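Local coordinates for protein lipopolysaccharide core heptose(I) kinase RfaP (Pseudomonas aeruginosa, PDB 6DFL) that phosphorylates the first heptose of the lipopolysaccharide inner core with ATP and also acts as a protein-tyrosine kinase that phosphorylates itself, at residues 93-99 / 111-117. Residues are numbered along the deposited sequence; the frame is centred on the assembly and turned at random.
Sequences MTAVAYG and FIVTEEL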
HETATM    1  N   MSE A  93      -5.268  -3.250 -12.430  1.00 74.95           N
HETATM    2  CA  MSE A  93      -5.201  -3.811 -13.758  1.00 75.52           C
HETATM    3  C   MSE A  93      -6.504  -3.580 -14.472  1.00 77.19           C
HETATM    4  O   MSE A  93      -7.543  -3.389 -13.849  1.00 78.21           O
HETATM    5  CB  MSE A  93      -4.902  -5.311 -13.719  1.00 80.64           C
HETATM    6  CG  MSE A  93      -3.516  -5.671 -13.239  1.00 79.11           C
HETATM    7 SE   MSE A  93      -3.637  -7.306 -12.217  1.00 99.63          SE
HETATM    8  CE  MSE A  93      -2.196  -8.339 -13.129  1.00 96.01           C
ATOM      9  N   THR A  94      -6.456  -3.604 -15.791  1.00 81.93           N
ATOM     10  CA  THR A  94      -7.657  -3.583 -16.604  1.00 78.45           C
ATOM     11  C   THR A  94      -7.805  -4.964 -17.216  1.00 79.56           C
ATOM     12  O   THR A  94      -6.818  -5.546 -17.671  1.00 80.45           O
ATOM     13  CB  THR A  94      -7.570  -2.494 -17.670  1.00 78.46           C
ATOM     14  OG1 THR A  94      -7.523  -1.221 -17.019  1.00 79.16           O
ATOM     15  CG2 THR A  94      -8.768  -2.546 -18.604  1.00 74.98           C
ATOM     16  N   ALA A  95      -9.019  -5.503 -17.175  1.00 79.07           N
ATOM     17  CA  ALA A  95      -9.305  -6.858 -17.629  1.00 74.33           C
ATOM     18  C   ALA A  95      -9.982  -6.790 -18.988  1.00 77.47           C
ATOM     19  O   ALA A  95     -11.063  -6.214 -19.115  1.00 79.27           O
ATOM     20  CB  ALA A  95     -10.201  -7.583 -16.632  1.00 73.53           C
ATOM     21  N   VAL A  96      -9.348  -7.381 -19.998  1.00 78.92           N
ATOM     22  CA  VAL A  96      -9.890  -7.350 -21.354  1.00 80.54           C
ATOM     23  C   VAL A  96     -10.582  -8.646 -21.751  1.00 80.69           C
ATOM     24  O   VAL A  96     -11.267  -8.673 -22.786  1.00 85.21           O
ATOM     25  CB  VAL A  96      -8.794  -7.013 -22.384  1.00 85.91           C
ATOM     26  CG1 VAL A  96      -8.378  -5.561 -22.249  1.00 82.67           C
ATOM     27  CG2 VAL A  96      -7.580  -7.939 -22.206  1.00 81.97           C
ATOM     28  N   ALA A  97     -10.453  -9.708 -20.963  1.00 74.12           N
ATOM     29  CA  ALA A  97     -11.138 -10.950 -21.290  1.00 73.75           C
ATOM     30  C   ALA A  97     -11.264 -11.804 -20.036  1.00 71.58           C
ATOM     31  O   ALA A  97     -10.334 -11.864 -19.226  1.00 73.34           O
ATOM     32  CB  ALA A  97     -10.392 -11.723 -22.393  1.00 82.98           C
ATOM     33  N   TYR A  98     -12.406 -12.480 -19.907  1.00 68.02           N
ATOM     34  CA  TYR A  98     -12.726 -13.273 -18.733  1.00 69.54           C
ATOM     35  C   TYR A  98     -13.708 -14.349 -19.157  1.00 70.91           C
ATOM     36  O   TYR A  98     -14.555 -14.106 -20.018  1.00 72.83           O
ATOM     37  CB  TYR A  98     -13.317 -12.388 -17.622  1.00 72.92           C
ATOM     38  CG  TYR A  98     -14.050 -13.144 -16.535  1.00 71.89           C
ATOM     39  CD1 TYR A  98     -13.357 -13.895 -15.610  1.00 67.66           C
ATOM     40  CD2 TYR A  98     -15.433 -13.093 -16.427  1.00 72.27           C
ATOM     41  CE1 TYR A  98     -13.992 -14.571 -14.622  1.00 68.65           C
ATOM     42  CE2 TYR A  98     -16.094 -13.783 -15.418  1.00 73.37           C
ATOM     43  CZ  TYR A  98     -15.350 -14.527 -14.520  1.00 72.46           C
ATOM     44  OH  TYR A  98     -15.980 -15.214 -13.508  1.00 70.12           O
ATOM     45  N   GLY A  99     -13.597 -15.530 -18.563  1.00 70.50           N
ATOM     46  CA  GLY A  99     -14.527 -16.592 -18.904  1.00 71.68           C
ATOM     47  C   GLY A  99     -14.602 -17.657 -17.848  1.00 74.04           C
ATOM     48  O   GLY A  99     -13.610 -17.959 -17.173  1.00 74.34           O
ATOM     49  N   PHE A 111     -10.636 -18.406 -17.369  1.00 75.30           N
ATOM     50  CA  PHE A 111      -9.506 -17.624 -17.831  1.00 73.42           C
ATOM     51  C   PHE A 111      -9.783 -16.152 -17.566  1.00 73.36           C
ATOM     52  O   PHE A 111     -10.941 -15.719 -17.493  1.00 69.49           O
ATOM     53  CB  PHE A 111      -9.236 -17.849 -19.318  1.00 71.48           C
ATOM     54  CG  PHE A 111     -10.288 -17.273 -20.224  1.00 68.63           C
ATOM     55  CD1 PHE A 111     -10.172 -15.970 -20.715  1.00 75.54           C
ATOM     56  CD2 PHE A 111     -11.390 -18.027 -20.594  1.00 71.35           C
ATOM     57  CE1 PHE A 111     -11.138 -15.425 -21.549  1.00 75.27           C
ATOM     58  CE2 PHE A 111     -12.356 -17.498 -21.438  1.00 76.73           C
ATOM     59  CZ  PHE A 111     -12.235 -16.185 -21.909  1.00 75.79           C
ATOM     60  N   ILE A 112      -8.705 -15.390 -17.446  1.00 68.56           N
ATOM     61  CA  ILE A 112      -8.797 -13.942 -17.409  1.00 73.76           C
ATOM     62  C   ILE A 112      -7.513 -13.369 -17.981  1.00 73.30           C
ATOM     63  O   ILE A 112      -6.414 -13.790 -17.613  1.00 71.55           O
ATOM     64  CB  ILE A 112      -9.071 -13.420 -15.978  1.00 71.77           C
ATOM     65  CG1 ILE A 112      -9.130 -11.902 -15.943  1.00 68.90           C
ATOM     66  CG2 ILE A 112      -8.030 -13.925 -14.986  1.00 71.16           C
ATOM     67  CD1 ILE A 112      -9.453 -11.378 -14.554  1.00 67.31           C
ATOM     68  N   VAL A 113      -7.655 -12.385 -18.858  1.00 77.12           N
ATOM     69  CA  VAL A 113      -6.537 -11.687 -19.476  1.00 76.59           C
ATOM     70  C   VAL A 113      -6.560 -10.226 -19.025  1.00 74.25           C
ATOM     71  O   VAL A 113      -7.539  -9.519 -19.281  1.00 72.71           O
ATOM     72  CB  VAL A 113      -6.613 -11.769 -21.002  1.00 75.38           C
ATOM     73  CG1 VAL A 113      -5.415 -11.087 -21.600  1.00 83.09           C
ATOM     74  CG2 VAL A 113      -6.739 -13.216 -21.432  1.00 74.58           C
ATOM     75  N   THR A 114      -5.470  -9.773 -18.399  1.00 74.31           N
ATOM     76  CA  THR A 114      -5.289  -8.404 -17.943  1.00 79.76           C
ATOM     77  C   THR A 114      -4.233  -7.700 -18.782  1.00 82.92           C
ATOM     78  O   THR A 114      -3.229  -8.302 -19.170  1.00 85.31           O
ATOM     79  CB  THR A 114      -4.849  -8.358 -16.469  1.00 80.71           C
ATOM     80  OG1 THR A 114      -3.569  -8.998 -16.319  1.00 83.26           O
ATOM     81  CG2 THR A 114      -5.870  -9.049 -15.577  1.00 77.75           C
ATOM     82  N   GLU A 115      -4.451  -6.411 -19.031  1.00 79.98           N
ATOM     83  CA  GLU A 115      -3.448  -5.582 -19.680  1.00 83.52           C
ATOM     84  C   GLU A 115      -2.194  -5.464 -18.824  1.00 85.13           C
ATOM     85  O   GLU A 115      -2.243  -5.513 -17.591  1.00 84.94           O
ATOM     86  CB  GLU A 115      -3.988  -4.182 -19.950  1.00 80.65           C
ATOM     87  CG  GLU A 115      -4.973  -4.087 -21.095  1.00 83.54           C
ATOM     88  CD  GLU A 115      -5.538  -2.670 -21.252  1.00 94.47           C
ATOM     89  OE1 GLU A 115      -5.338  -1.825 -20.345  1.00 90.96           O
ATOM     90  OE2 GLU A 115      -6.187  -2.400 -22.286  1.00 99.62           O
ATOM     91  N   GLU A 116      -1.057  -5.309 -19.496  1.00 85.47           N
ATOM     92  CA  GLU A 116       0.182  -5.034 -18.795  1.00 84.96           C
ATOM     93  C   GLU A 116       0.222  -3.574 -18.364  1.00 83.50           C
ATOM     94  O   GLU A 116      -0.237  -2.681 -19.080  1.00 84.65           O
ATOM     95  CB  GLU A 116       1.387  -5.344 -19.674  1.00 85.18           C
ATOM     96  CG  GLU A 116       2.694  -5.311 -18.911  1.00 86.10           C
ATOM     97  CD  GLU A 116       3.889  -5.713 -19.765  1.00 91.42           C
ATOM     98  OE1 GLU A 116       3.983  -5.226 -20.911  1.00 91.64           O
ATOM     99  OE2 GLU A 116       4.724  -6.514 -19.283  1.00 87.97           O
ATOM    100  N   LEU A 117       0.774  -3.341 -17.185  1.00 81.02           N
ATOM    101  CA  LEU A 117       1.015  -2.001 -16.686  1.00 82.93           C
ATOM    102  C   LEU A 117       2.500  -1.710 -16.831  1.00 85.20           C
ATOM    103  O   LEU A 117       3.333  -2.382 -16.207  1.00 83.53           O
ATOM    104  CB  LEU A 117       0.571  -1.882 -15.234  1.00 80.96           C
ATOM    105  CG  LEU A 117      -0.918  -2.142 -15.077  1.00 78.97           C
ATOM    106  CD1 LEU A 117      -1.168  -2.705 -13.701  1.00 78.37           C
ATOM    107  CD2 LEU A 117      -1.705  -0.861 -15.315  1.00 69.88           C
TER
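Val113 O accepts two backbone N-H groups, from Val96 N at 2.9 Å and, more weakly, from Ala97 N at 3.4 Å, the signature of a classic beta bulge. It interrupts an antiparallel hairpin of strands 95-101 and 109-115, neighbours in the five-stranded sheet of the protein-kinase-like N-terminal lobe. The register slips by one residue here, and the backbone of Val96 turns to a psi of -10°. Regular pairing resumes beyond it: Val113 N donates to Ala97 O at 2.8 Å, and Gly99 and Phe111 bond to each other through both N-H and C=O. On the other side of the bulge, Glu115 N meets Thr94 O almost head-on.

Phe111 lies over the opposing strand instead of standing up from the sheet. A chi1 of 70° sets its CG between the backbone N and carbonyl carbon, so that one ring face covers the Tyr98-Gly99 peptide. Gly99 CA makes a CH-pi contact 3.9 Å from the Phe111 ring centroid, while Ala97 CB sits at the ring edge, near its plane. Phe19 meets this ring edge-to-face. Ala97 CB also packs on Val113, and Val96 CG2 reaches Val113 CG1.

Tyr98 and Ile112 occupy the other surface, the one covered by helix 76-87, where Trp79 stacks on the Tyr98 ring; Ile112 CB approaches the edge of that ring. At the far end, the bent selenomethionine Met93 brings its CE to 3.5 Å from Thr114 OG1, a hydroxyl hydrogen-bonded to Lys51. Glu115 runs alongside Thr94, its extended chain crossing Val96 at about a right angle; OE1 lies 3.5 Å from Thr94 CB, and OE2 faces the Val96 CG1 methyl.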